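SM80.1 Vicilin (Solanum melongena, PDB 5VF5) probably serves as a 7S seed storage globulin of the vicilin family, built from two cupin domains and carrying bound copper and sodium ions. Local coordinates at residues Gln20-Ala25 with Phe30-Lys35; Glu137-Ser140 with Asn145-Ser148; Val100-Gly105 with Leu238-Ala243; Gly80-Ala85 with Asn91-Glu96. All coordinates share one frame; numbering follows the deposited sequence. Where two conformers were deposited one is given.

Interaction 1: Gln20-Ala25 with Phe30-Lys35; sequences QSRFRA and FRILPK. With NA (sodium ion), chain B.
Gln20 faces Ile32 as an antiparallel hydrogen-bonded pair. Gln20 N lies 2.9 Å from Ile32 O along a nearly straight bond (174°), and Ile32 N returns the link to Gln20 O. Arg22 N to Phe30 O, 2.9 Å, adds a third backbone bond beyond the non-hydrogen-bonded pair Ser21-Arg31. There the chains close in enough for Ser21 CA to make a CA-H...O contact of 3.4 Å with Phe30 O. Water also bridges: one molecule donates to both Gln20 OE1 and Ile32 O.

Apolar packing follows the same line. The side chains of Phe23 and Phe30 cross at about a right angle, Phe23 CZ lying 3.5 Å from Phe30 CB. Arg22 bends at chi2 (-83°), which lays its guanidinium over Ile32, with Ile32 CG2 over one face, 3.6 Å from Arg22 NE. The long arginine thus serves twice, since its aliphatic part packs beside the Phe30 ring while its NH1 bonds to Val135 O.

Where the strands part, the sodium ion is held by Ala25 O at 2.4 Å, by Gly28 O and by three waters. One of these waters also accepts from Ala25 N. The two strands form a hairpin in which strand 20-21 is an outermost strand of the sheet within this chain; strand 28-32 pairs with it on one side and with strand 49-56 on the other, where Phe30 touches Ser52 and Ile54.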
# COMPACT_ATOMS: atom_id res chain seq x y z
N GLN A 20 -11.75 -5.48 -5.95
CA GLN A 20 -12.64 -5.60 -7.13
C GLN A 20 -11.92 -5.13 -8.39
O GLN A 20 -11.44 -3.98 -8.39
CB GLN A 20 -13.90 -4.77 -6.89
CG GLN A 20 -14.74 -5.31 -5.74
CD GLN A 20 -16.04 -4.57 -5.51
OE1 GLN A 20 -16.06 -3.37 -5.16
NE2 GLN A 20 -17.14 -5.29 -5.66
N SER A 21 -11.85 -5.96 -9.43
CA SER A 21 -11.27 -5.52 -10.71
C SER A 21 -12.09 -4.39 -11.30
O SER A 21 -13.31 -4.48 -11.40
CB SER A 21 -11.18 -6.58 -11.83
OG SER A 21 -10.38 -7.62 -11.48
N ARG A 22 -11.42 -3.34 -11.74
CA ARG A 22 -12.08 -2.22 -12.39
C ARG A 22 -12.37 -2.43 -13.88
O ARG A 22 -13.18 -1.74 -14.47
CB ARG A 22 -11.29 -0.94 -12.17
CG ARG A 22 -11.50 -0.35 -10.76
CD ARG A 22 -12.80 0.48 -10.73
NE ARG A 22 -13.17 1.11 -9.46
CZ ARG A 22 -12.80 2.33 -9.04
NH1 ARG A 22 -11.96 3.09 -9.73
NH2 ARG A 22 -13.23 2.76 -7.86
N PHE A 23 -11.70 -3.41 -14.45
CA PHE A 23 -11.89 -3.76 -15.87
C PHE A 23 -11.44 -5.18 -16.09
O PHE A 23 -10.75 -5.76 -15.25
CB PHE A 23 -11.17 -2.78 -16.80
CG PHE A 23 -9.73 -2.47 -16.41
CD1 PHE A 23 -8.74 -3.44 -16.52
CD2 PHE A 23 -9.36 -1.22 -15.96
CE1 PHE A 23 -7.43 -3.17 -16.19
CE2 PHE A 23 -8.05 -0.95 -15.61
CZ PHE A 23 -7.08 -1.92 -15.77
N ARG A 24 -11.80 -5.72 -17.26
CA ARG A 24 -11.38 -7.04 -17.67
C ARG A 24 -10.27 -6.89 -18.67
O ARG A 24 -10.52 -6.47 -19.80
CB ARG A 24 -12.55 -7.76 -18.34
CG ARG A 24 -13.82 -7.82 -17.55
CD ARG A 24 -13.64 -8.72 -16.34
NE ARG A 24 -14.92 -8.94 -15.68
CZ ARG A 24 -15.20 -8.65 -14.41
NH1 ARG A 24 -14.27 -8.15 -13.59
NH2 ARG A 24 -16.41 -8.89 -13.95
N ALA A 25 -9.04 -7.16 -18.25
CA ALA A 25 -7.89 -7.00 -19.10
C ALA A 25 -7.17 -8.31 -19.33
O ALA A 25 -6.98 -9.10 -18.40
CB ALA A 25 -6.90 -6.00 -18.50
N PHE A 30 -6.21 -4.44 -12.54
CA PHE A 30 -6.24 -3.32 -11.62
C PHE A 30 -7.42 -3.58 -10.72
O PHE A 30 -8.57 -3.59 -11.23
CB PHE A 30 -6.42 -1.99 -12.35
CG PHE A 30 -6.64 -0.81 -11.44
CD1 PHE A 30 -5.81 -0.58 -10.36
CD2 PHE A 30 -7.73 0.05 -11.63
CE1 PHE A 30 -6.00 0.53 -9.54
CE2 PHE A 30 -7.94 1.13 -10.81
CZ PHE A 30 -7.08 1.36 -9.74
N ARG A 31 -7.17 -3.81 -9.43
CA ARG A 31 -8.23 -4.10 -8.50
C ARG A 31 -8.13 -3.23 -7.30
O ARG A 31 -7.04 -2.95 -6.82
CB ARG A 31 -8.30 -5.55 -8.13
CG ARG A 31 -7.09 -6.23 -7.64
CD ARG A 31 -7.41 -7.75 -7.70
NE ARG A 31 -6.25 -8.41 -7.24
CZ ARG A 31 -5.26 -8.83 -7.98
NH1 ARG A 31 -4.24 -9.39 -7.38
NH2 ARG A 31 -5.30 -8.77 -9.32
N ILE A 32 -9.27 -2.79 -6.80
CA ILE A 32 -9.33 -1.79 -5.76
C ILE A 32 -10.23 -2.28 -4.64
O ILE A 32 -11.30 -2.88 -4.84
CB ILE A 32 -9.81 -0.44 -6.31
CG1 ILE A 32 -9.73 0.69 -5.29
CG2 ILE A 32 -11.16 -0.53 -6.95
CD1 ILE A 32 -9.89 2.08 -5.93
N LEU A 33 -9.79 -2.06 -3.42
CA LEU A 33 -10.59 -2.41 -2.25
C LEU A 33 -11.76 -1.43 -2.16
O LEU A 33 -11.61 -0.26 -2.55
CB LEU A 33 -9.71 -2.30 -1.02
CG LEU A 33 -10.07 -3.00 0.22
CD1 LEU A 33 -10.26 -4.52 0.00
CD2 LEU A 33 -8.97 -2.75 1.24
N PRO A 34 -12.93 -1.87 -1.65
CA PRO A 34 -13.98 -0.91 -1.40
C PRO A 34 -13.59 0.22 -0.45
O PRO A 34 -12.59 0.08 0.28
CB PRO A 34 -15.11 -1.76 -0.82
CG PRO A 34 -14.84 -3.13 -1.35
CD PRO A 34 -13.33 -3.24 -1.34
N LYS A 35 -14.39 1.26 -0.39
CA LYS A 35 -14.18 2.26 0.64
C LYS A 35 -14.08 1.62 2.00
O LYS A 35 -14.79 0.64 2.29
CB LYS A 35 -15.36 3.24 0.68
CG LYS A 35 -15.34 4.24 -0.43
CD LYS A 35 -16.46 5.27 -0.29
CE LYS A 35 -16.41 6.03 1.05
NZ LYS A 35 -17.40 7.13 1.12
NA NA B . -6.85 -9.79 -16.16
O HOH W 1 -13.87 -1.57 -4.86
O HOH W 2 -8.59 -8.23 -15.52
O HOH W 3 -5.38 -11.51 -17.13
O HOH W 4 -6.41 -10.84 -14.11

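Interaction 2: Glu137-Ser140 with Asn145-Ser148; sequences EYFS and NPES
Phe139 and Pro146 meet through a CH-pi contact. Pro146 CG sits over one face of the phenyl ring, 4.2 Å from the centroid of Phe139 and 19° off the ring normal, displaced toward the CD1 side, where Pro146 CG and Phe139 CD1 are 4.0 Å apart. The two side chains cross at about a right angle. Proline suits the place because its ring is compact and rigid and offers polarised C-H groups to the aromatic face; the peptide bond before it is cis. Phe139 has CG anti to its own carbonyl carbon (chi1 -79°), which swings the ring across toward the proline, and Phe139 CB rests 3.7 Å from Glu147 O.

Both segments belong to the irregular chain between strand 120-128, a strand of the first cupin barrel, and helix 155-162. The chain doubles back on itself here without forming a regular ladder, although a backbone bond joins Phe139 to Phe149 just past the contact.

The polar part centres on Ser148. Its hydroxyl donates to Ser140 O, with Ser148 OG and Ser140 O 2.8 Å apart and the donor about 45° above the carbonyl plane. The same OG is hydrogen-bonded to Tyr150 N, two residues on, as in an ST turn, so a small hydroxyl serves two partners at once. Nearby, Ser148 CA makes a CA-H...O contact with Phe139 O at 3.3 Å. Phe139 also meets the ring of His65, while Pro146 touches Leu63 in strand 60-65.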
# COMPACT_ATOMS: atom_id res chain seq x y z
N GLU A 137 -10.90 6.26 -12.60
CA GLU A 137 -9.94 6.29 -13.73
C GLU A 137 -10.59 6.92 -14.95
O GLU A 137 -11.77 6.67 -15.25
CB GLU A 137 -9.49 4.88 -14.14
CG GLU A 137 -8.59 4.16 -13.15
CD GLU A 137 -8.22 2.77 -13.67
OE1 GLU A 137 -9.12 2.03 -14.17
OE2 GLU A 137 -7.03 2.41 -13.57
N TYR A 138 -9.79 7.69 -15.66
CA TYR A 138 -10.21 8.41 -16.83
C TYR A 138 -9.33 8.00 -17.99
O TYR A 138 -8.16 8.45 -18.07
CB TYR A 138 -10.11 9.91 -16.58
CG TYR A 138 -10.98 10.43 -15.44
CD1 TYR A 138 -10.55 10.29 -14.12
CD2 TYR A 138 -12.25 11.02 -15.65
CE1 TYR A 138 -11.33 10.70 -13.06
CE2 TYR A 138 -13.00 11.46 -14.57
CZ TYR A 138 -12.55 11.27 -13.29
OH TYR A 138 -13.31 11.72 -12.21
N PHE A 139 -9.82 7.12 -18.86
CA PHE A 139 -9.06 6.66 -20.01
C PHE A 139 -9.16 7.63 -21.18
O PHE A 139 -10.19 7.78 -21.82
CB PHE A 139 -9.53 5.27 -20.47
CG PHE A 139 -8.99 4.17 -19.63
CD1 PHE A 139 -7.71 3.71 -19.81
CD2 PHE A 139 -9.73 3.67 -18.59
CE1 PHE A 139 -7.15 2.73 -19.00
CE2 PHE A 139 -9.19 2.67 -17.79
CZ PHE A 139 -7.91 2.22 -17.99
N SER A 140 -8.02 8.29 -21.42
CA SER A 140 -7.83 9.15 -22.57
C SER A 140 -7.58 8.25 -23.81
O SER A 140 -8.19 8.42 -24.85
CB SER A 140 -6.68 10.14 -22.32
OG SER A 140 -5.61 9.50 -21.62
N ASN A 145 -13.15 -0.33 -26.10
CA ASN A 145 -12.76 -1.08 -24.91
C ASN A 145 -11.24 -0.96 -24.65
O ASN A 145 -10.45 -1.45 -25.48
CB ASN A 145 -13.14 -2.53 -25.10
CG ASN A 145 -12.83 -3.34 -23.88
OD1 ASN A 145 -13.08 -2.88 -22.77
ND2 ASN A 145 -12.25 -4.51 -24.08
N PRO A 146 -10.81 -0.29 -23.55
CA PRO A 146 -11.65 0.46 -22.63
C PRO A 146 -12.30 1.65 -23.31
O PRO A 146 -11.79 2.13 -24.32
CB PRO A 146 -10.65 0.91 -21.55
CG PRO A 146 -9.42 1.14 -22.32
CD PRO A 146 -9.40 0.14 -23.45
N GLU A 147 -13.45 2.10 -22.79
CA GLU A 147 -14.10 3.26 -23.35
C GLU A 147 -13.23 4.47 -23.11
O GLU A 147 -12.84 4.73 -21.97
CB GLU A 147 -15.48 3.47 -22.72
CG GLU A 147 -16.30 4.57 -23.33
CD GLU A 147 -17.63 4.65 -22.63
OE1 GLU A 147 -18.37 3.63 -22.61
OE2 GLU A 147 -17.89 5.72 -22.08
N SER A 148 -12.91 5.19 -24.19
CA SER A 148 -12.22 6.46 -24.06
C SER A 148 -13.19 7.54 -23.69
O SER A 148 -14.28 7.63 -24.27
CB SER A 148 -11.55 6.86 -25.38
OG SER A 148 -10.98 8.17 -25.30

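Interaction 3: Val100-Gly105 with Leu238-Ala243; sequences VLRLHG and LRDLDA
A side-on salt bridge from Arg102 to Asp240 joins the two cupin domains, running from the outer strand 100-103 of one sheet to the helical turn that leads into strand 243-250 of the other. Arg102 grips the carboxylate with two nitrogens, one for each oxygen. Arg102 NE donates to Asp240 OD1 over 3.0 Å; the oxygen lies close to the guanidinium plane, and the nitrogen meets it on its syn side. Arg102 NH2 lies 2.8 Å from Asp240 OD2 but comes from above the carboxylate, because the two flat groups are turned 55° apart.

The turn helps to orient its own acid. Leu241 N donates to Asp240 OD1 over 2.9 Å from the anti side, leaving that oxygen with two donors on the same face of its plane. Within the double-cupin architecture of vicilins, the pair links a buried arginine of the first domain to an exposed aspartate of the second, and Glu70 gives NH2 a second carboxylate.

Leu241 closes over the guanidinium: its methyl CD1 rests on one face, 3.6 Å from Arg102 NE. A branched leucine fits here by covering the flat cation with hydrocarbon, while the bend of Arg102 at chi2 (84°) brings that group round to meet the turn.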
# COMPACT_ATOMS: atom_id res chain seq x y z
N VAL A 100 9.30 3.66 -4.43
CA VAL A 100 8.17 4.45 -4.00
C VAL A 100 8.07 5.68 -4.86
O VAL A 100 9.06 6.39 -5.02
CB VAL A 100 8.30 4.88 -2.53
CG1 VAL A 100 7.11 5.72 -2.10
CG2 VAL A 100 8.51 3.67 -1.62
N LEU A 101 6.88 5.97 -5.41
CA LEU A 101 6.69 7.10 -6.31
C LEU A 101 5.42 7.82 -5.94
O LEU A 101 4.34 7.19 -5.92
CB LEU A 101 6.61 6.63 -7.77
CG LEU A 101 6.49 7.72 -8.81
CD1 LEU A 101 7.76 8.53 -8.96
CD2 LEU A 101 6.09 7.10 -10.15
N ARG A 102 5.52 9.10 -5.61
CA ARG A 102 4.32 9.95 -5.45
C ARG A 102 3.88 10.41 -6.84
O ARG A 102 4.65 10.98 -7.59
CB ARG A 102 4.69 11.13 -4.57
CG ARG A 102 3.62 12.16 -4.39
CD ARG A 102 2.65 11.80 -3.29
NE ARG A 102 1.78 12.95 -3.14
CZ ARG A 102 0.74 13.22 -3.91
NH1 ARG A 102 0.30 12.33 -4.81
NH2 ARG A 102 0.08 14.34 -3.73
N LEU A 103 2.60 10.14 -7.15
CA LEU A 103 2.01 10.55 -8.42
C LEU A 103 0.90 11.57 -8.14
O LEU A 103 -0.15 11.27 -7.48
CB LEU A 103 1.39 9.31 -9.09
CG LEU A 103 0.92 9.50 -10.51
CD1 LEU A 103 2.08 9.75 -11.46
CD2 LEU A 103 0.11 8.25 -10.90
N HIS A 104 1.07 12.76 -8.66
CA HIS A 104 0.08 13.79 -8.50
C HIS A 104 -1.23 13.38 -9.17
O HIS A 104 -1.26 12.78 -10.25
CB HIS A 104 0.58 15.12 -9.12
CG HIS A 104 1.63 15.80 -8.33
ND1 HIS A 104 1.35 16.55 -7.21
CD2 HIS A 104 2.98 15.84 -8.49
CE1 HIS A 104 2.49 17.03 -6.71
NE2 HIS A 104 3.49 16.61 -7.47
N GLY A 105 -2.32 13.73 -8.53
CA GLY A 105 -3.63 13.52 -9.12
C GLY A 105 -3.72 14.16 -10.47
O GLY A 105 -3.12 15.21 -10.72
N LEU A 238 6.03 13.10 0.34
CA LEU A 238 4.94 12.46 1.13
C LEU A 238 4.18 13.41 2.03
O LEU A 238 3.18 13.01 2.64
CB LEU A 238 5.51 11.30 1.94
CG LEU A 238 6.26 10.21 1.18
CD1 LEU A 238 6.77 9.18 2.17
CD2 LEU A 238 5.39 9.54 0.14
N ARG A 239 4.63 14.66 2.15
CA ARG A 239 4.08 15.59 3.16
C ARG A 239 2.64 16.02 2.87
O ARG A 239 1.88 16.19 3.80
CB ARG A 239 4.99 16.83 3.29
CG ARG A 239 6.23 16.49 4.03
CD ARG A 239 7.20 17.66 4.09
NE ARG A 239 8.44 17.21 4.70
CZ ARG A 239 9.59 17.86 4.62
NH1 ARG A 239 9.68 19.04 3.99
NH2 ARG A 239 10.65 17.34 5.20
N ASP A 240 2.32 16.25 1.61
CA ASP A 240 0.97 16.70 1.23
C ASP A 240 -0.13 15.71 1.62
O ASP A 240 -1.17 16.12 2.12
CB ASP A 240 0.88 17.09 -0.26
CG ASP A 240 1.45 16.05 -1.23
OD1 ASP A 240 1.82 14.90 -0.86
OD2 ASP A 240 1.55 16.41 -2.45
N LEU A 241 0.11 14.42 1.41
CA LEU A 241 -0.79 13.38 1.82
C LEU A 241 -0.65 13.05 3.31
O LEU A 241 -1.52 12.43 3.85
CB LEU A 241 -0.52 12.14 1.00
CG LEU A 241 -1.00 12.16 -0.43
CD1 LEU A 241 -0.49 10.92 -1.14
CD2 LEU A 241 -2.51 12.17 -0.46
N ASP A 242 0.46 13.45 3.92
CA ASP A 242 0.82 13.11 5.28
C ASP A 242 0.83 11.60 5.44
O ASP A 242 0.25 11.05 6.36
CB ASP A 242 -0.05 13.81 6.32
CG ASP A 242 0.49 13.68 7.71
OD1 ASP A 242 1.72 13.43 7.86
OD2 ASP A 242 -0.29 13.81 8.66
N ALA A 243 1.53 10.97 4.52
CA ALA A 243 1.59 9.51 4.43
C ALA A 243 3.01 8.99 4.65
O ALA A 243 3.99 9.68 4.38
CB ALA A 243 1.03 9.03 3.11

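Interaction 4: Gly80-Ala85 with Asn91-Glu96; sequences GTISIA and NSFNLE
Thr81 and Asn94 stand side by side on one face of a two-stranded ladder and point the same way, joined by their polar ends. The threonine hydroxyl donates to the amide oxygen, with Thr81 OG1 and Asn94 OD1 2.7 Å apart and the donor tilted 23° from the carbonyl plane. Thr81 holds OG1 anti to its carbonyl carbon (chi1 -60°), turned toward its cross-strand neighbour. Next along the same face the small side chains of Ser83 and Ser92 form the other non-hydrogen-bonded pair, with Ser83 OG 3.8 Å from Ser92 CB.

The other face is mainly hydrocarbon. Ile82 sends its methyl CG2 between two side chains of the opposite strand, 3.9 Å from Phe93 CB and 3.9 Å from Leu95 CD1. The phenyl ring of Phe93 meets the isoleucines at its edge, where Phe93 CE2 lies 4.0 Å from Ile84 CD1. Opposite Leu95 stands Gly80, which puts no side chain on this face; Leu95 CB lies 3.3 Å from Gly80 O. At the other end, Asn91 ND2 donates to a water that in turn donates to Ile84 O, while Glu89 accepts from the same amide.

Six backbone bonds hold the ladder, two at each of the pairs Gly80-Leu95, Ile82-Phe93 and Ile84-Asn91; the shortest joins Leu95 N to Gly80 O at 2.7 Å. Strand 79-85 also pairs with strand 108-113, and Ile82 reaches Phe73 and Leu101 of the facing sheet. This is an antiparallel beta hairpin with one polar and one mainly apolar face, as expected in the jelly-roll barrel of a cupin.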
# COMPACT_ATOMS: atom_id res chain seq x y z
N GLY A 80 9.10 -2.33 -14.04
CA GLY A 80 8.16 -1.72 -14.99
C GLY A 80 8.50 -0.28 -15.22
O GLY A 80 9.10 0.36 -14.34
N THR A 81 8.11 0.25 -16.38
CA THR A 81 8.40 1.61 -16.69
C THR A 81 7.10 2.41 -16.59
O THR A 81 6.11 2.01 -17.19
CB THR A 81 8.99 1.71 -18.11
OG1 THR A 81 10.20 0.95 -18.11
CG2 THR A 81 9.26 3.18 -18.45
N ILE A 82 7.13 3.50 -15.84
CA ILE A 82 6.02 4.44 -15.77
C ILE A 82 6.35 5.65 -16.62
O ILE A 82 7.43 6.22 -16.50
CB ILE A 82 5.64 4.85 -14.34
CG1 ILE A 82 4.34 5.65 -14.35
CG2 ILE A 82 6.78 5.61 -13.63
CD1 ILE A 82 3.74 5.84 -13.00
N SER A 83 5.43 6.06 -17.45
CA SER A 83 5.54 7.26 -18.23
C SER A 83 4.45 8.24 -17.82
O SER A 83 3.28 7.87 -17.81
CB SER A 83 5.47 6.94 -19.72
OG SER A 83 6.48 6.00 -20.09
N ILE A 84 4.81 9.47 -17.50
CA ILE A 84 3.92 10.48 -16.96
C ILE A 84 3.89 11.66 -17.93
O ILE A 84 4.92 12.27 -18.21
CB ILE A 84 4.38 10.95 -15.58
CG1 ILE A 84 4.67 9.77 -14.68
CG2 ILE A 84 3.37 11.91 -14.99
CD1 ILE A 84 5.34 10.09 -13.37
N ALA A 85 2.72 11.99 -18.43
CA ALA A 85 2.48 13.06 -19.39
C ALA A 85 1.70 14.19 -18.72
O ALA A 85 0.57 14.01 -18.32
CB ALA A 85 1.77 12.55 -20.61
N ASN A 91 7.87 12.73 -18.02
CA ASN A 91 8.80 12.01 -17.20
C ASN A 91 8.62 10.54 -17.41
O ASN A 91 7.52 10.10 -17.41
CB ASN A 91 8.61 12.36 -15.74
CG ASN A 91 9.11 13.75 -15.41
OD1 ASN A 91 10.31 13.94 -15.26
ND2 ASN A 91 8.18 14.72 -15.30
N SER A 92 9.68 9.77 -17.47
CA SER A 92 9.58 8.33 -17.45
C SER A 92 10.61 7.72 -16.52
O SER A 92 11.76 8.20 -16.44
CB SER A 92 9.65 7.68 -18.80
OG SER A 92 10.85 7.93 -19.44
N PHE A 93 10.18 6.72 -15.76
CA PHE A 93 11.03 6.11 -14.77
C PHE A 93 10.99 4.62 -14.87
O PHE A 93 9.90 4.05 -15.00
CB PHE A 93 10.59 6.53 -13.37
CG PHE A 93 10.53 8.00 -13.14
CD1 PHE A 93 11.70 8.77 -13.15
CD2 PHE A 93 9.34 8.63 -12.88
CE1 PHE A 93 11.62 10.13 -12.93
CE2 PHE A 93 9.26 9.97 -12.66
CZ PHE A 93 10.42 10.74 -12.70
N ASN A 94 12.14 3.97 -14.78
CA ASN A 94 12.22 2.51 -14.81
C ASN A 94 12.22 2.06 -13.37
O ASN A 94 13.25 2.13 -12.68
CB ASN A 94 13.51 2.06 -15.51
CG ASN A 94 13.48 2.33 -17.01
OD1 ASN A 94 12.45 2.29 -17.64
ND2 ASN A 94 14.63 2.65 -17.56
N LEU A 95 11.09 1.54 -12.93
CA LEU A 95 10.85 1.19 -11.54
C LEU A 95 11.25 -0.24 -11.26
O LEU A 95 11.10 -1.14 -12.09
CB LEU A 95 9.37 1.36 -11.21
CG LEU A 95 8.74 2.71 -11.48
CD1 LEU A 95 7.26 2.64 -11.11
CD2 LEU A 95 9.43 3.83 -10.73
N GLU A 96 11.69 -0.45 -10.02
CA GLU A 96 12.16 -1.74 -9.54
C GLU A 96 11.59 -1.98 -8.13
O GLU A 96 11.10 -1.06 -7.48
CB GLU A 96 13.71 -1.78 -9.51
CG GLU A 96 14.36 -1.48 -10.85
CD GLU A 96 15.86 -1.47 -10.78
OE1 GLU A 96 16.40 -1.23 -9.67
OE2 GLU A 96 16.48 -1.67 -11.86
O HOH W 5 5.56 14.41 -15.97

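Interactions 1 and 2 lie side by side, their centres 14 Å apart, and touch where Phe23 CE2 comes within 4.0 Å of Phe139 CZ; the sodium ion of interaction 1 is about 12 Å from the Phe139 side chain. Interactions 3 and 4 are joined across the interior of the first cupin domain: Leu101 CD2 packs 3.8 Å from Ile82 CG2, and Leu103 CD1 equally close to Ile84 CD1. Interactions 1 and 3 reach the same sheet, at its two outermost strands, yet do not touch. The copper site, formed by Cys281, His283 and His325, includes no residue of these four contacts.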